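PDB 3K4H: putative transcriptional regulator from Bacillus cytotoxicus NVH 391-98, which probably regulates transcription as a LacI-family regulator, binding a sugar in the cleft between the two lobes of its periplasmic-binding-protein-like domain. Local coordinates for residues 13-18 with 46-51; 77-82 with 141-146; 94-99 with 256-261; 107-112 with 268-273. One frame throughout, in Å; residues are numbered along the deposited sequence.

Contact 1 of 4, residues 13-18 with 46-51; sequences LVMPSS and LYMSTG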
loop_
_atom_site.group_PDB
_atom_site.type_symbol
_atom_site.label_atom_id
_atom_site.label_comp_id
_atom_site.label_asym_id
_atom_site.label_seq_id
_atom_site.Cartn_x
_atom_site.Cartn_y
_atom_site.Cartn_z
ATOM N N LEU A 13 -8.372 -1.956 23.378
ATOM C CA LEU A 13 -8.526 -2.773 22.209
ATOM C C LEU A 13 -9.995 -2.894 21.941
ATOM O O LEU A 13 -10.775 -3.120 22.870
ATOM C CB LEU A 13 -7.915 -4.144 22.441
ATOM C CG LEU A 13 -6.504 -4.216 22.994
ATOM C CD1 LEU A 13 -6.120 -5.672 23.153
ATOM C CD2 LEU A 13 -5.475 -3.467 22.122
ATOM N N VAL A 14 -10.379 -2.740 20.681
ATOM C CA VAL A 14 -11.760 -2.915 20.309
ATOM C C VAL A 14 -11.884 -3.979 19.238
ATOM O O VAL A 14 -11.230 -3.923 18.191
ATOM C CB VAL A 14 -12.404 -1.594 19.860
ATOM C CG1 VAL A 14 -13.852 -1.794 19.498
ATOM C CG2 VAL A 14 -12.298 -0.566 20.952
HETATM N N MSE A 15 -12.723 -4.967 19.538
HETATM C CA MSE A 15 -13.065 -6.007 18.603
HETATM C C MSE A 15 -14.250 -5.672 17.682
HETATM O O MSE A 15 -14.976 -4.712 17.916
HETATM C CB MSE A 15 -13.346 -7.261 19.382
HETATM C CG MSE A 15 -12.262 -8.265 19.218
HETATM SE SE MSE A 15 -10.965 -8.410 20.684
HETATM C CE MSE A 15 -9.420 -8.304 19.512
ATOM N N PRO A 16 -14.450 -6.455 16.621
ATOM C CA PRO A 16 -15.664 -6.298 15.825
ATOM C C PRO A 16 -16.878 -6.908 16.503
ATOM O O PRO A 16 -17.992 -6.660 16.069
ATOM C CB PRO A 16 -15.368 -7.055 14.547
ATOM C CG PRO A 16 -13.978 -7.464 14.623
ATOM C CD PRO A 16 -13.510 -7.397 15.990
ATOM N N SER A 17 -16.664 -7.665 17.574
ATOM C CA SER A 17 -17.733 -8.359 18.284
ATOM C C SER A 17 -17.199 -8.956 19.599
ATOM O O SER A 17 -16.031 -8.746 19.957
ATOM C CB SER A 17 -18.365 -9.444 17.390
ATOM O OG SER A 17 -19.505 -10.010 18.008
ATOM N N SER A 18 -18.053 -9.687 20.317
ATOM C CA SER A 18 -17.715 -10.183 21.660
ATOM C C SER A 18 -16.297 -10.759 21.722
ATOM O O SER A 18 -15.903 -11.530 20.837
ATOM C CB SER A 18 -18.738 -11.237 22.124
ATOM O OG SER A 18 -18.719 -12.400 21.300
ATOM N N LEU A 46 -2.890 -3.301 28.786
ATOM C CA LEU A 46 -3.937 -3.400 27.803
ATOM C C LEU A 46 -5.294 -3.441 28.465
ATOM O O LEU A 46 -5.402 -3.704 29.669
ATOM C CB LEU A 46 -3.702 -4.605 26.921
ATOM C CG LEU A 46 -2.341 -4.662 26.211
ATOM C CD1 LEU A 46 -2.259 -5.903 25.346
ATOM C CD2 LEU A 46 -1.989 -3.377 25.409
ATOM N N TYR A 47 -6.332 -3.127 27.701
ATOM C CA TYR A 47 -7.667 -3.065 28.262
ATOM C C TYR A 47 -8.672 -3.343 27.170
ATOM O O TYR A 47 -8.537 -2.865 26.036
ATOM C CB TYR A 47 -7.912 -1.689 28.892
ATOM C CG TYR A 47 -9.320 -1.429 29.349
ATOM C CD1 TYR A 47 -9.653 -1.424 30.701
ATOM C CD2 TYR A 47 -10.319 -1.154 28.423
ATOM C CE1 TYR A 47 -10.955 -1.166 31.108
ATOM C CE2 TYR A 47 -11.621 -0.910 28.808
ATOM C CZ TYR A 47 -11.942 -0.908 30.141
ATOM O OH TYR A 47 -13.273 -0.654 30.480
HETATM N N MSE A 48 -9.671 -4.145 27.493
HETATM C CA MSE A 48 -10.729 -4.356 26.554
HETATM C C MSE A 48 -12.006 -4.467 27.312
HETATM O O MSE A 48 -12.023 -4.805 28.486
HETATM C CB MSE A 48 -10.483 -5.590 25.723
HETATM C CG MSE A 48 -10.770 -6.874 26.424
HETATM SE SE MSE A 48 -9.900 -8.344 25.474
HETATM C CE MSE A 48 -10.102 -7.732 23.622
ATOM N N SER A 49 -13.085 -4.204 26.631
ATOM C CA SER A 49 -14.393 -4.285 27.200
ATOM C C SER A 49 -15.013 -5.609 26.900
ATOM O O SER A 49 -14.615 -6.277 25.999
ATOM C CB SER A 49 -15.267 -3.218 26.612
ATOM O OG SER A 49 -16.541 -3.741 26.429
ATOM N N THR A 50 -15.956 -6.014 27.711
ATOM C CA THR A 50 -16.617 -7.273 27.516
ATOM C C THR A 50 -17.900 -7.324 26.740
ATOM O O THR A 50 -18.476 -8.360 26.660
ATOM C CB THR A 50 -16.792 -7.992 28.793
ATOM O OG1 THR A 50 -17.160 -7.064 29.795
ATOM C CG2 THR A 50 -15.510 -8.555 29.182
ATOM N N GLY A 51 -18.364 -6.243 26.168
ATOM C CA GLY A 51 -19.661 -6.294 25.562
ATOM C C GLY A 51 -19.752 -7.086 24.314
ATOM O O GLY A 51 -18.947 -6.968 23.479
#
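The backbones of L13 and Y47 join here, where the edge strand 45-48 of the N-terminal parallel sheet runs beside strand 10-14. One hydrogen bond makes the join. L13 N donates to Y47 O at 2.8 Å, and the donor lies almost straight out from the carbonyl, at a C=O...N angle of 175°. Past this bond the chains part, then come near each other again, with S18 CA 3.9 Å from G51 O.

L13 and M48 put their side chains on the same face of the sheet. M48 is a selenomethionine. M48 CB lies 3.8 Å from L13 O, and M48 CE is 4.4 Å from L13 CB. CG of M48 sits between the backbone N and the carbonyl carbon (chi1 77°), and a bend at chi3 helps turn CE toward L13. M15, also a selenomethionine, touches F28 and I32 of helix 27-41. At the other end, CD1 of L13 meets CD1 of L46 at 4.4 Å. V14 faces the other way, against helix 54-66.

Beyond the strands, S49 OG accepts from G51 N at 3.1 Å, an ST turn. S18 caps helix 19-22 through K21 N. Two neighbouring parallel strands linked through helix 27-41 form a beta-alpha-beta crossover, as in the Rossmann-like lobes of periplasmic-binding-protein folds.

Contact 2 of 4, residues 77-82 with 141-146; sequences YSREND and SDLLVT. With GLC (alpha-D-glucopyranose), chain C.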
loop_
_atom_site.group_PDB
_atom_site.type_symbol
_atom_site.label_atom_id
_atom_site.label_comp_id
_atom_site.label_asym_id
_atom_site.label_seq_id
_atom_site.Cartn_x
_atom_site.Cartn_y
_atom_site.Cartn_z
ATOM N N TYR A 77 -10.192 -3.907 13.796
ATOM C CA TYR A 77 -11.021 -4.175 12.656
ATOM C C TYR A 77 -11.331 -2.852 11.938
ATOM O O TYR A 77 -11.046 -1.774 12.485
ATOM C CB TYR A 77 -12.306 -4.845 13.108
ATOM C CG TYR A 77 -13.237 -3.893 13.788
ATOM C CD1 TYR A 77 -13.043 -3.536 15.115
ATOM C CD2 TYR A 77 -14.300 -3.333 13.097
ATOM C CE1 TYR A 77 -13.897 -2.655 15.746
ATOM C CE2 TYR A 77 -15.166 -2.447 13.713
ATOM C CZ TYR A 77 -14.959 -2.111 15.042
ATOM O OH TYR A 77 -15.801 -1.229 15.661
ATOM N N SER A 78 -11.896 -2.951 10.727
ATOM C CA SER A 78 -12.301 -1.794 9.968
ATOM C C SER A 78 -13.596 -2.007 9.226
ATOM O O SER A 78 -13.653 -2.666 8.185
ATOM C CB SER A 78 -11.228 -1.366 8.999
ATOM O OG SER A 78 -11.748 -0.355 8.164
ATOM N N ARG A 79 -14.634 -1.397 9.783
ATOM C CA ARG A 79 -15.976 -1.519 9.292
ATOM C C ARG A 79 -16.405 -0.181 8.766
ATOM O O ARG A 79 -16.009 0.849 9.288
ATOM C CB ARG A 79 -16.907 -1.918 10.430
ATOM C CG ARG A 79 -18.250 -2.409 9.939
ATOM C CD ARG A 79 -19.197 -2.658 11.065
ATOM N NE ARG A 79 -18.787 -3.799 11.879
ATOM C CZ ARG A 79 -18.466 -3.729 13.172
ATOM N NH1 ARG A 79 -18.507 -2.566 13.836
ATOM N NH2 ARG A 79 -18.106 -4.843 13.803
ATOM N N GLU A 80 -17.229 -0.228 7.725
ATOM C CA GLU A 80 -17.890 0.922 7.122
ATOM C C GLU A 80 -18.964 1.503 8.073
ATOM O O GLU A 80 -19.788 0.746 8.617
ATOM C CB GLU A 80 -18.534 0.443 5.820
ATOM C CG GLU A 80 -18.784 1.520 4.773
ATOM C CD GLU A 80 -19.783 1.075 3.705
ATOM O OE1 GLU A 80 -19.978 -0.156 3.557
ATOM O OE2 GLU A 80 -20.375 1.958 3.030
ATOM N N ASN A 81 -18.963 2.833 8.258
ATOM C CA ASN A 81 -19.903 3.518 9.182
ATOM C C ASN A 81 -19.745 3.019 10.609
ATOM O O ASN A 81 -20.727 2.756 11.326
ATOM C CB ASN A 81 -21.381 3.315 8.785
ATOM C CG ASN A 81 -21.755 4.012 7.498
ATOM O OD1 ASN A 81 -21.034 4.895 7.011
ATOM N ND2 ASN A 81 -22.901 3.615 6.933
ATOM N N ASP A 82 -18.516 2.838 11.029
ATOM C CA ASP A 82 -18.331 2.460 12.386
ATOM C C ASP A 82 -18.682 3.708 13.216
ATOM O O ASP A 82 -18.030 4.765 13.086
ATOM C CB ASP A 82 -16.890 2.013 12.594
ATOM C CG ASP A 82 -16.720 1.138 13.801
ATOM O OD1 ASP A 82 -15.576 0.692 13.995
ATOM O OD2 ASP A 82 -17.704 0.861 14.528
ATOM N N SER A 141 -19.828 -8.180 4.239
ATOM C CA SER A 141 -19.647 -7.201 3.144
ATOM C C SER A 141 -19.088 -5.901 3.696
ATOM O O SER A 141 -18.266 -5.256 3.052
ATOM C CB SER A 141 -20.971 -6.864 2.440
ATOM O OG SER A 141 -21.617 -8.012 1.932
ATOM N N ASP A 142 -19.553 -5.532 4.889
ATOM C CA ASP A 142 -19.300 -4.215 5.447
ATOM C C ASP A 142 -17.884 -4.027 5.998
ATOM O O ASP A 142 -17.522 -2.916 6.412
ATOM C CB ASP A 142 -20.335 -3.893 6.524
ATOM C CG ASP A 142 -20.237 -4.813 7.719
ATOM O OD1 ASP A 142 -20.536 -4.333 8.831
ATOM O OD2 ASP A 142 -19.866 -6.007 7.556
ATOM N N LEU A 143 -17.105 -5.109 6.009
ATOM C CA LEU A 143 -15.704 -5.048 6.417
ATOM C C LEU A 143 -14.785 -4.727 5.250
ATOM O O LEU A 143 -14.982 -5.209 4.132
ATOM C CB LEU A 143 -15.264 -6.334 7.087
ATOM C CG LEU A 143 -15.887 -6.642 8.440
ATOM C CD1 LEU A 143 -15.006 -7.644 9.117
ATOM C CD2 LEU A 143 -15.981 -5.412 9.311
ATOM N N LEU A 144 -13.776 -3.907 5.491
ATOM C CA LEU A 144 -13.017 -3.452 4.356
ATOM C C LEU A 144 -12.002 -4.456 3.843
ATOM O O LEU A 144 -11.718 -4.488 2.644
ATOM C CB LEU A 144 -12.439 -2.072 4.598
ATOM C CG LEU A 144 -13.619 -1.122 4.359
ATOM C CD1 LEU A 144 -13.669 -0.066 5.442
ATOM C CD2 LEU A 144 -13.587 -0.510 2.947
ATOM N N VAL A 145 -11.476 -5.288 4.733
ATOM C CA VAL A 145 -10.614 -6.367 4.289
ATOM C C VAL A 145 -11.342 -7.280 3.272
ATOM O O VAL A 145 -10.742 -7.720 2.287
ATOM C CB VAL A 145 -10.020 -7.156 5.462
ATOM C CG1 VAL A 145 -11.118 -7.824 6.314
ATOM C CG2 VAL A 145 -9.036 -8.187 4.940
ATOM N N THR A 146 -12.634 -7.521 3.494
ATOM C CA THR A 146 -13.436 -8.277 2.543
ATOM C C THR A 146 -13.655 -7.537 1.218
ATOM O O THR A 146 -13.489 -8.121 0.160
ATOM C CB THR A 146 -14.785 -8.717 3.137
ATOM O OG1 THR A 146 -14.559 -9.366 4.394
ATOM C CG2 THR A 146 -15.492 -9.695 2.199
HETATM C C1 GLC C . -7.677 -7.770 10.284
HETATM C C2 GLC C . -8.354 -6.426 10.450
HETATM C C3 GLC C . -8.572 -5.871 9.053
HETATM C C4 GLC C . -7.232 -5.739 8.306
HETATM C C5 GLC C . -6.478 -7.048 8.329
HETATM C C6 GLC C . -5.105 -6.830 7.743
HETATM O O2 GLC C . -9.591 -6.620 11.097
HETATM O O3 GLC C . -9.307 -4.676 9.195
HETATM O O4 GLC C . -7.419 -5.540 6.941
HETATM O O5 GLC C . -6.419 -7.590 9.644
HETATM O O6 GLC C . -5.103 -7.493 6.507
#
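D142 O is met by E80 N, in a hydrogen bond, and by the CA-H of R79, in a weaker contact. Nearly straight at 172°, the E80 N to D142 O bond is 3.0 Å long. R79 CA lies 3.6 Å from D142 O. A second backbone bond runs the other way, from L144 N to S78 O at 3.0 Å. Together they bridge R79 to L143 and hold the two backbones in register.

The side chains of R79 and D142 lie alongside each other and point the same way. Their guanidinium and carboxylate planes are 23° apart, and R79 NE forms a salt bridge with D142 OD1 at 3.6 Å. A bend at chi3 (-68°) turns the guanidinium, whose NH1 makes a second salt bridge, to D82 OD2. CE2 of Y77 lies over one face of the group, toward its rim. R79 thus links two carboxylates in one network. L143 CD2 packs on R79 CB at 3.8 Å. S78 OG lies beside L144 CD1, and its polar partner is K100 O. E80 reaches R147 through a salt bridge.

A glucose unit of the bound glycan lies next to this junction. V145 CB is 3.4 Å from its O4, and S78 N is 3.5 Å from its O3.

The 77-82 loop follows strand 72-75 of the N-terminal sheet and leads into helix 83-90. Segment 141-146 follows strand 134-138 of the other sheet and opens helix 144-159. The two lobes therefore meet at the cleft, consistent with a closed, sugar-bound form.

Contact 3 of 4, residues 94-99 with 256-261; sequences PFVLIG and KALVDK. With GLC (alpha-D-glucopyranose), chain C.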
loop_
_atom_site.group_PDB
_atom_site.type_symbol
_atom_site.label_atom_id
_atom_site.label_comp_id
_atom_site.label_asym_id
_atom_site.label_seq_id
_atom_site.Cartn_x
_atom_site.Cartn_y
_atom_site.Cartn_z
ATOM N N PRO A 94 -7.173 9.799 20.748
ATOM C CA PRO A 94 -6.161 9.162 19.894
ATOM C C PRO A 94 -6.464 7.698 19.617
ATOM O O PRO A 94 -6.633 6.919 20.547
ATOM C CB PRO A 94 -4.852 9.287 20.701
ATOM C CG PRO A 94 -5.176 9.959 21.940
ATOM C CD PRO A 94 -6.675 10.003 22.115
ATOM N N PHE A 95 -6.536 7.324 18.345
ATOM C CA PHE A 95 -6.758 5.934 17.979
ATOM C C PHE A 95 -6.072 5.534 16.680
ATOM O O PHE A 95 -5.667 6.375 15.881
ATOM C CB PHE A 95 -8.243 5.647 17.870
ATOM C CG PHE A 95 -8.857 6.159 16.603
ATOM C CD1 PHE A 95 -9.366 7.460 16.535
ATOM C CD2 PHE A 95 -8.927 5.343 15.471
ATOM C CE1 PHE A 95 -9.923 7.935 15.368
ATOM C CE2 PHE A 95 -9.488 5.812 14.303
ATOM C CZ PHE A 95 -9.985 7.119 14.247
ATOM N N VAL A 96 -5.997 4.220 16.458
ATOM C CA VAL A 96 -5.314 3.659 15.291
ATOM C C VAL A 96 -6.115 2.488 14.733
ATOM O O VAL A 96 -6.683 1.708 15.510
ATOM C CB VAL A 96 -3.903 3.167 15.699
ATOM C CG1 VAL A 96 -3.443 2.048 14.789
ATOM C CG2 VAL A 96 -2.908 4.307 15.687
ATOM N N LEU A 97 -6.159 2.359 13.410
ATOM C CA LEU A 97 -6.826 1.209 12.767
ATOM C C LEU A 97 -5.897 0.046 12.414
ATOM O O LEU A 97 -4.727 0.263 12.053
ATOM C CB LEU A 97 -7.542 1.627 11.483
ATOM C CG LEU A 97 -8.991 2.095 11.448
ATOM C CD1 LEU A 97 -9.518 2.038 10.042
ATOM C CD2 LEU A 97 -9.812 1.175 12.265
ATOM N N ILE A 98 -6.419 -1.182 12.497
ATOM C CA ILE A 98 -5.791 -2.327 11.808
ATOM C C ILE A 98 -6.720 -2.662 10.645
ATOM O O ILE A 98 -7.714 -3.349 10.823
ATOM C CB ILE A 98 -5.560 -3.577 12.738
ATOM C CG1 ILE A 98 -4.764 -3.214 14.015
ATOM C CG2 ILE A 98 -4.905 -4.741 11.951
ATOM C CD1 ILE A 98 -3.910 -4.370 14.589
ATOM N N GLY A 99 -6.422 -2.135 9.471
ATOM C CA GLY A 99 -7.329 -2.191 8.307
ATOM C C GLY A 99 -7.496 -0.822 7.658
ATOM O O GLY A 99 -7.356 0.209 8.317
ATOM N N LYS A 256 2.810 0.473 18.138
ATOM C CA LYS A 256 3.916 1.417 18.006
ATOM C C LYS A 256 3.423 2.721 17.389
ATOM O O LYS A 256 3.858 3.794 17.771
ATOM C CB LYS A 256 5.011 0.802 17.148
ATOM C CG LYS A 256 6.266 1.604 17.014
ATOM C CD LYS A 256 7.184 0.934 16.060
ATOM C CE LYS A 256 8.571 1.227 16.477
ATOM N NZ LYS A 256 9.482 0.615 15.507
ATOM N N ALA A 257 2.490 2.617 16.449
ATOM C CA ALA A 257 1.912 3.803 15.823
ATOM C C ALA A 257 1.023 4.568 16.801
ATOM O O ALA A 257 1.022 5.786 16.794
ATOM C CB ALA A 257 1.139 3.437 14.552
ATOM N N LEU A 258 0.282 3.849 17.641
ATOM C CA LEU A 258 -0.654 4.481 18.569
ATOM C C LEU A 258 0.075 5.225 19.674
ATOM O O LEU A 258 -0.269 6.356 19.985
ATOM C CB LEU A 258 -1.614 3.459 19.168
ATOM C CG LEU A 258 -2.573 3.988 20.234
ATOM C CD1 LEU A 258 -3.455 5.135 19.701
ATOM C CD2 LEU A 258 -3.418 2.873 20.839
ATOM N N VAL A 259 1.081 4.584 20.261
ATOM C CA VAL A 259 1.827 5.173 21.361
ATOM C C VAL A 259 2.527 6.428 20.863
ATOM O O VAL A 259 2.583 7.442 21.555
ATOM C CB VAL A 259 2.824 4.153 21.975
ATOM C CG1 VAL A 259 3.829 4.809 22.888
ATOM C CG2 VAL A 259 2.061 3.108 22.759
ATOM N N ASP A 260 3.032 6.370 19.642
ATOM C CA ASP A 260 3.668 7.534 19.044
ATOM C C ASP A 260 2.624 8.651 18.976
ATOM O O ASP A 260 2.840 9.750 19.468
ATOM C CB ASP A 260 4.228 7.179 17.670
ATOM C CG ASP A 260 4.853 8.352 16.973
ATOM O OD1 ASP A 260 5.780 9.000 17.526
ATOM O OD2 ASP A 260 4.411 8.626 15.846
ATOM N N LYS A 261 1.465 8.328 18.420
ATOM C CA LYS A 261 0.349 9.261 18.331
ATOM C C LYS A 261 -0.032 9.817 19.693
ATOM O O LYS A 261 -0.338 10.999 19.808
ATOM C CB LYS A 261 -0.848 8.562 17.707
ATOM C CG LYS A 261 -1.998 9.475 17.343
ATOM C CD LYS A 261 -2.839 8.862 16.214
ATOM C CE LYS A 261 -3.994 9.764 15.875
ATOM N NZ LYS A 261 -4.181 9.830 14.414
HETATM C C1 GLC C . -7.677 -7.770 10.284
HETATM C C2 GLC C . -8.354 -6.426 10.450
HETATM C C3 GLC C . -8.572 -5.871 9.053
HETATM C C4 GLC C . -7.232 -5.739 8.306
HETATM C C5 GLC C . -6.478 -7.048 8.329
HETATM C C6 GLC C . -5.105 -6.830 7.743
HETATM O O2 GLC C . -9.591 -6.620 11.097
HETATM O O3 GLC C . -9.307 -4.676 9.195
HETATM O O4 GLC C . -7.419 -5.540 6.941
HETATM O O5 GLC C . -6.419 -7.590 9.644
HETATM O O6 GLC C . -5.103 -7.493 6.507
#
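V96 and L258 meet where helix 247-264 packs on strand 95-98 of the parallel sheet in the N-terminal lobe. The short segments run nearly antiparallel, at 164°, with axes 7.8 Å apart.

V96 points its side chain at the helix. V96 CG2 rests on the helix backbone, 3.7 Å from L258 CA, and on L258 CB at 3.8 Å. V96 CG2 also comes within 4.3 Å of A257 CB. The chain of L258 leaves the helix with CG anti to the backbone N (chi1 176°). This brings L258 CD1 alongside the strand, 3.7 Å from P94 O and 3.8 Å from F95 CA. K261 lies across the start of the strand. K261 CE passes 3.8 Å from F95 O, while NZ is hydrogen-bonded to T109 OG1.

The strand ends in the sugar site. I98 O accepts a hydrogen bond from O3 of the glucose unit at 2.6 Å, and G99 CA lies close to the same hydroxyl. K256 NZ forms a salt bridge with D260 OD2 of the second subunit.

Side chain to side chain, carbon atoms meet in van der Waals contact, and some also lie against backbone carbonyls. I98 O serves the sugar, K256 the second subunit, and K261 NZ T109.

Contact 4 of 4, residues 107-112 with 268-273; sequences EITYVD and TAKCII. With GLC (alpha-D-glucopyranose), chain C.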
loop_
_atom_site.group_PDB
_atom_site.type_symbol
_atom_site.label_atom_id
_atom_site.label_comp_id
_atom_site.label_asym_id
_atom_site.label_seq_id
_atom_site.Cartn_x
_atom_site.Cartn_y
_atom_site.Cartn_z
ATOM N N GLU A 107 -6.746 11.466 7.238
ATOM C CA GLU A 107 -6.950 11.833 8.654
ATOM C C GLU A 107 -6.643 10.727 9.679
ATOM O O GLU A 107 -6.245 11.017 10.812
ATOM C CB GLU A 107 -8.375 12.364 8.874
ATOM C CG GLU A 107 -8.563 13.834 8.530
ATOM C CD GLU A 107 -10.005 14.180 8.160
ATOM O OE1 GLU A 107 -10.696 14.797 9.005
ATOM O OE2 GLU A 107 -10.448 13.836 7.033
ATOM N N ILE A 108 -6.842 9.470 9.282
ATOM C CA ILE A 108 -6.722 8.328 10.189
ATOM C C ILE A 108 -5.396 7.595 10.014
ATOM O O ILE A 108 -4.984 7.334 8.874
ATOM C CB ILE A 108 -7.869 7.342 9.938
ATOM C CG1 ILE A 108 -9.215 8.044 10.111
ATOM C CG2 ILE A 108 -7.768 6.105 10.855
ATOM C CD1 ILE A 108 -10.353 7.405 9.300
ATOM N N THR A 109 -4.791 7.149 11.096
ATOM C CA THR A 109 -3.582 6.351 10.995
ATOM C C THR A 109 -3.893 4.886 11.099
ATOM O O THR A 109 -4.509 4.466 12.011
ATOM C CB THR A 109 -2.674 6.639 12.114
ATOM O OG1 THR A 109 -2.601 8.041 12.272
ATOM C CG2 THR A 109 -1.348 6.147 11.800
ATOM N N TYR A 110 -3.464 4.108 10.138
ATOM C CA TYR A 110 -3.826 2.738 10.106
ATOM C C TYR A 110 -2.730 1.816 9.674
ATOM O O TYR A 110 -1.818 2.237 9.074
ATOM C CB TYR A 110 -5.070 2.581 9.278
ATOM C CG TYR A 110 -4.875 2.709 7.827
ATOM C CD1 TYR A 110 -4.453 1.656 7.098
ATOM C CD2 TYR A 110 -5.158 3.865 7.177
ATOM C CE1 TYR A 110 -4.291 1.752 5.794
ATOM C CE2 TYR A 110 -4.990 3.971 5.861
ATOM C CZ TYR A 110 -4.554 2.909 5.169
ATOM O OH TYR A 110 -4.382 2.995 3.827
ATOM N N VAL A 111 -2.828 0.554 10.048
ATOM C CA VAL A 111 -1.899 -0.493 9.686
ATOM C C VAL A 111 -2.625 -1.542 8.884
ATOM O O VAL A 111 -3.712 -1.859 9.189
ATOM C CB VAL A 111 -1.350 -1.133 10.890
ATOM C CG1 VAL A 111 -0.333 -2.047 10.517
ATOM C CG2 VAL A 111 -0.783 -0.144 11.732
ATOM N N ASP A 112 -2.070 -2.001 7.789
ATOM C CA ASP A 112 -2.788 -2.917 6.945
ATOM C C ASP A 112 -1.868 -3.704 6.100
ATOM O O ASP A 112 -0.739 -3.446 6.095
ATOM C CB ASP A 112 -3.742 -2.148 6.083
ATOM C CG ASP A 112 -4.798 -2.984 5.502
ATOM O OD1 ASP A 112 -5.018 -4.072 5.978
ATOM O OD2 ASP A 112 -5.425 -2.548 4.563
ATOM N N THR A 268 0.975 13.348 12.557
ATOM C CA THR A 268 0.604 13.245 11.191
ATOM C C THR A 268 0.102 11.851 10.988
ATOM O O THR A 268 0.610 10.911 11.560
ATOM C CB THR A 268 1.781 13.447 10.316
ATOM O OG1 THR A 268 2.886 13.890 11.114
ATOM C CG2 THR A 268 1.437 14.457 9.283
ATOM N N ALA A 269 -0.925 11.742 10.179
ATOM C CA ALA A 269 -1.515 10.486 9.848
ATOM C C ALA A 269 -0.882 9.850 8.646
ATOM O O ALA A 269 -0.855 10.395 7.590
ATOM C CB ALA A 269 -2.941 10.679 9.617
ATOM N N LYS A 270 -0.390 8.653 8.854
ATOM C CA LYS A 270 0.239 7.815 7.849
ATOM C C LYS A 270 -0.471 6.473 7.805
ATOM O O LYS A 270 -1.280 6.161 8.670
ATOM C CB LYS A 270 1.699 7.576 8.226
ATOM C CG LYS A 270 1.857 7.125 9.670
ATOM C CD LYS A 270 3.297 7.000 10.067
ATOM C CE LYS A 270 3.549 7.764 11.363
ATOM N NZ LYS A 270 4.105 6.865 12.435
ATOM N N CYS A 271 -0.123 5.678 6.806
ATOM C CA CYS A 271 -0.551 4.309 6.682
ATOM C C CYS A 271 0.684 3.406 6.684
ATOM O O CYS A 271 1.682 3.740 6.076
ATOM C CB CYS A 271 -1.324 4.197 5.377
ATOM S SG CYS A 271 -1.295 2.613 4.576
ATOM N N ILE A 272 0.625 2.266 7.352
ATOM C CA ILE A 272 1.768 1.340 7.420
ATOM C C ILE A 272 1.423 0.002 6.779
ATOM O O ILE A 272 0.498 -0.669 7.212
ATOM C CB ILE A 272 2.241 1.130 8.884
ATOM C CG1 ILE A 272 2.579 2.497 9.495
ATOM C CG2 ILE A 272 3.431 0.217 8.935
ATOM C CD1 ILE A 272 3.250 2.498 10.873
ATOM N N ILE A 273 2.154 -0.391 5.741
ATOM C CA ILE A 273 1.809 -1.611 5.013
ATOM C C ILE A 273 2.773 -2.742 5.352
ATOM O O ILE A 273 3.974 -2.653 5.045
ATOM C CB ILE A 273 1.757 -1.378 3.485
ATOM C CG1 ILE A 273 0.747 -0.287 3.130
ATOM C CG2 ILE A 273 1.420 -2.669 2.738
ATOM C CD1 ILE A 273 -0.653 -0.482 3.689
HETATM C C1 GLC C . -7.677 -7.770 10.284
HETATM C C2 GLC C . -8.354 -6.426 10.450
HETATM C C3 GLC C . -8.572 -5.871 9.053
HETATM C C4 GLC C . -7.232 -5.739 8.306
HETATM C C5 GLC C . -6.478 -7.048 8.329
HETATM C C6 GLC C . -5.105 -6.830 7.743
HETATM O O2 GLC C . -9.591 -6.620 11.097
HETATM O O3 GLC C . -9.307 -4.676 9.195
HETATM O O4 GLC C . -7.419 -5.540 6.941
HETATM O O5 GLC C . -6.419 -7.590 9.644
HETATM O O6 GLC C . -5.103 -7.493 6.507
#
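Y110 and C271 are paired in a parallel beta ladder, in which strand 271-273, outermost in the N-terminal sheet within this chain, lies beside strand 110-112. The ladder continues through V111 with I272 and D112 with I273.

The backbone bonds come first. I272 N donates to Y110 O at 3.0 Å, in the carbonyl plane, and D112 N donates to I272 O at 2.9 Å. Y110 N to K270 O is weak. C271 and I273 also pair antiparallel with a strand of the second subunit, so the sheet runs on through the dimer.

The aromatic contact follows. C271 CB lies over one face of the Y110 ring, 3.8 Å from its centroid and 25° off the normal, a CH-pi contact. C271 SG is more oblique, 3.9 Å from the centroid of the Y110 ring. With chi1 at 74°, Y110 CG is flanked by both backbone bonds, which brings the ring to C271.

One apolar pair adds to the seam. V111 CG2 meets I272 CB at 4.3 Å on the other face of the sheet. Before the strands, A269 CB makes a methyl-to-carbonyl contact with E107 O at 3.5 Å.

At the strand end, D112 OD1 accepts a hydrogen bond from O4 of the glucose unit at 3.0 Å.

From the N terminus, contact 1 closes a short loop through helix 27-41 and is complete before the others begin. Contacts 2, 3 and 4 open in turn at 77-82, 94-99 and 107-112. They close in the same order, at 141-146, 256-261 and 268-273, so each crosses the other two. Contact 2 joins the two lobes. Contacts 3 and 4 bring late chain back to the N-terminal lobe, as a helix and then the outermost strand within this chain. Their first segments are neighbouring strands, probably bonded from V111 N to L97 O. P16 of contact 1 packs on Y77 of contact 2. Contacts 2, 3 and 4 all touch the same glucose unit.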